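Local coordinates for cell division control protein Cdc48 (Mycobacterium smegmatis, PDB 5E7P) that probably binds and hydrolyses ATP as a two-ATPase-domain member of the AAA family related to Cdc48, at residues 522-527 and 534-539. Sequence-based numbering, arbitrary orientation.
Sequences VLLYGP and FVVRAL. With ADP (adenosine-5'-diphosphate), chain D.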
loop_
_atom_site.group_PDB
_atom_site.type_symbol
_atom_site.label_atom_id
_atom_site.label_comp_id
_atom_site.label_asym_id
_atom_site.label_seq_id
_atom_site.Cartn_x
_atom_site.Cartn_y
_atom_site.Cartn_z
ATOM N N VAL A 522 22.892 7.735 -4.886
ATOM C CA VAL A 522 23.143 7.683 -3.454
ATOM C C VAL A 522 23.343 6.255 -2.955
ATOM O O VAL A 522 22.534 5.370 -3.238
ATOM C CB VAL A 522 21.982 8.326 -2.673
ATOM C CG1 VAL A 522 22.213 8.198 -1.172
ATOM C CG2 VAL A 522 21.818 9.786 -3.077
ATOM N N LEU A 523 24.429 6.035 -2.219
ATOM C CA LEU A 523 24.613 4.780 -1.500
ATOM C C LEU A 523 24.410 4.994 -0.006
ATOM O O LEU A 523 25.210 5.655 0.655
ATOM C CB LEU A 523 25.994 4.178 -1.752
ATOM C CG LEU A 523 26.218 2.884 -0.958
ATOM C CD1 LEU A 523 25.304 1.777 -1.457
ATOM C CD2 LEU A 523 27.673 2.444 -0.989
ATOM N N LEU A 524 23.328 4.431 0.516
ATOM C CA LEU A 524 22.993 4.557 1.922
ATOM C C LEU A 524 23.437 3.292 2.649
ATOM O O LEU A 524 23.027 2.191 2.290
ATOM C CB LEU A 524 21.486 4.748 2.066
ATOM C CG LEU A 524 20.945 5.341 3.363
ATOM C CD1 LEU A 524 21.519 6.718 3.601
ATOM C CD2 LEU A 524 19.442 5.415 3.285
ATOM N N TYR A 525 24.287 3.439 3.659
ATOM C CA TYR A 525 24.823 2.272 4.356
ATOM C C TYR A 525 25.013 2.503 5.852
ATOM O O TYR A 525 25.433 3.577 6.285
ATOM C CB TYR A 525 26.143 1.819 3.722
ATOM C CG TYR A 525 27.230 2.870 3.756
ATOM C CD1 TYR A 525 27.355 3.800 2.730
ATOM C CD2 TYR A 525 28.127 2.935 4.813
ATOM C CE1 TYR A 525 28.342 4.763 2.759
ATOM C CE2 TYR A 525 29.115 3.893 4.849
ATOM C CZ TYR A 525 29.219 4.806 3.820
ATOM O OH TYR A 525 30.205 5.764 3.852
ATOM N N GLY A 526 24.701 1.478 6.635
ATOM C CA GLY A 526 24.894 1.528 8.071
ATOM C C GLY A 526 24.681 0.165 8.696
ATOM O O GLY A 526 24.257 -0.767 8.014
ATOM N N PRO A 527 24.978 0.039 9.998
ATOM C CA PRO A 527 24.751 -1.212 10.727
ATOM C C PRO A 527 23.261 -1.526 10.804
ATOM O O PRO A 527 22.449 -0.603 10.730
ATOM C CB PRO A 527 25.312 -0.912 12.120
ATOM C CG PRO A 527 25.258 0.572 12.241
ATOM C CD PRO A 527 25.506 1.103 10.867
ATOM N N PHE A 534 14.374 1.989 6.835
ATOM C CA PHE A 534 13.188 2.601 7.423
ATOM C C PHE A 534 12.992 4.049 6.971
ATOM O O PHE A 534 11.885 4.455 6.620
ATOM C CB PHE A 534 13.280 2.534 8.951
ATOM C CG PHE A 534 11.999 2.872 9.655
ATOM C CD1 PHE A 534 10.805 2.290 9.268
ATOM C CD2 PHE A 534 11.994 3.752 10.721
ATOM C CE1 PHE A 534 9.625 2.592 9.922
ATOM C CE2 PHE A 534 10.819 4.058 11.378
ATOM C CZ PHE A 534 9.632 3.479 10.974
ATOM N N VAL A 535 14.073 4.822 6.976
ATOM C CA VAL A 535 13.992 6.234 6.620
ATOM C C VAL A 535 13.711 6.453 5.126
ATOM O O VAL A 535 13.086 7.443 4.747
ATOM C CB VAL A 535 15.256 7.005 7.066
ATOM C CG1 VAL A 535 16.447 6.667 6.179
ATOM C CG2 VAL A 535 14.989 8.500 7.070
ATOM N N VAL A 536 14.155 5.522 4.285
ATOM C CA VAL A 536 13.902 5.607 2.849
ATOM C C VAL A 536 12.419 5.411 2.562
ATOM O O VAL A 536 11.841 6.095 1.720
ATOM C CB VAL A 536 14.718 4.559 2.065
ATOM C CG1 VAL A 536 14.331 4.564 0.598
ATOM C CG2 VAL A 536 16.195 4.833 2.208
ATOM N N ARG A 537 11.804 4.475 3.276
ATOM C CA ARG A 537 10.378 4.215 3.123
ATOM C C ARG A 537 9.548 5.396 3.609
ATOM O O ARG A 537 8.489 5.687 3.058
ATOM C CB ARG A 537 9.983 2.940 3.868
ATOM C CG ARG A 537 10.424 1.663 3.169
ATOM C CD ARG A 537 10.271 0.464 4.078
ATOM N NE ARG A 537 10.578 -0.799 3.411
ATOM C CZ ARG A 537 10.708 -1.958 4.049
ATOM N NH1 ARG A 537 10.982 -3.069 3.376
ATOM N NH2 ARG A 537 10.563 -2.004 5.367
ATOM N N ALA A 538 10.033 6.075 4.643
ATOM C CA ALA A 538 9.365 7.263 5.158
ATOM C C ALA A 538 9.501 8.401 4.154
ATOM O O ALA A 538 8.568 9.173 3.934
ATOM C CB ALA A 538 9.962 7.663 6.494
ATOM N N LEU A 539 10.681 8.488 3.552
ATOM C CA LEU A 539 10.987 9.494 2.545
ATOM C C LEU A 539 10.120 9.290 1.310
ATOM O O LEU A 539 9.662 10.248 0.683
ATOM C CB LEU A 539 12.459 9.382 2.153
ATOM C CG LEU A 539 13.072 10.524 1.351
ATOM C CD1 LEU A 539 13.364 11.709 2.269
ATOM C CD2 LEU A 539 14.333 10.051 0.642
HETATM P PB ADP D . 18.239 -2.701 8.405
HETATM O O1B ADP D . 18.255 -3.728 9.512
HETATM O O2B ADP D . 18.224 -3.318 7.027
HETATM O O3B ADP D . 19.250 -1.590 8.575
HETATM P PA ADP D . 16.434 -0.704 9.394
HETATM O O1A ADP D . 17.692 -0.204 10.063
HETATM O O2A ADP D . 15.633 0.214 8.511
HETATM O O3A ADP D . 16.773 -2.029 8.537
HETATM O "O5'" ADP D . 15.436 -1.205 10.553
HETATM C "C5'" ADP D . 14.104 -1.616 10.258
HETATM C "C4'" ADP D . 13.262 -1.514 11.527
HETATM O "O4'" ADP D . 13.994 -0.869 12.574
HETATM C "C3'" ADP D . 12.006 -0.690 11.295
HETATM O "O3'" ADP D . 10.863 -1.536 11.146
HETATM C "C2'" ADP D . 11.864 0.186 12.522
HETATM O "O2'" ADP D . 10.782 -0.274 13.338
HETATM C "C1'" ADP D . 13.172 0.062 13.288
HETATM N N9 ADP D . 13.826 1.392 13.295
HETATM C C8 ADP D . 15.011 1.679 12.725
HETATM N N7 ADP D . 15.339 2.984 12.897
HETATM C C5 ADP D . 14.344 3.559 13.594
HETATM C C6 ADP D . 14.059 4.916 14.115
HETATM N N6 ADP D . 14.930 5.933 13.914
HETATM N N1 ADP D . 12.905 5.101 14.793
HETATM C C2 ADP D . 12.037 4.091 14.990
HETATM N N3 ADP D . 12.230 2.833 14.548
HETATM C C4 ADP D . 13.347 2.508 13.855
#
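The two sides of a Walker A (P-loop) unit, the strand that leads into the loop and the helix that leaves it, meet here through Leu524, Val535 and Val536. No hydrogen bond links 522-527 to 534-539, and the join is wholly apolar: Leu524 CD2 rests on Val536 CG2 at 3.5 Å and only approaches Val535 CG1, 4.3 Å away. In Leu524, CG anti to the backbone N (chi1 -161°) and a chi2 of 60°, which sets CD2 anti to CA, together extend that methyl from the strand; the Leu524 and Val536 side chains point towards each other and meet at their methyl ends. The contact buries just 79 Å², in keeping with the 9.2 Å between Leu524 CA and Val536 CA. Further packing comes from helix 491-506 against Val535 and from Leu626 of strand 623-629 against Val536.

At the start of the helix, Phe534 N donates to ADP O2A at 2.7 Å, with an N-H...O angle of 150°, while Gly529 N and Gly531 N of the intervening loop also bond the nucleotide. The Phe534 ring turns one face to the ribose, ADP C2' standing 3.8 Å off that face near the ring centre; its CD2 also approaches ADP C4 of the adenine at 3.6 Å. A strand-loop-helix unit with the nucleotide at the helix N-terminus is the hallmark of the P-loop NTPase fold, here in its AAA form.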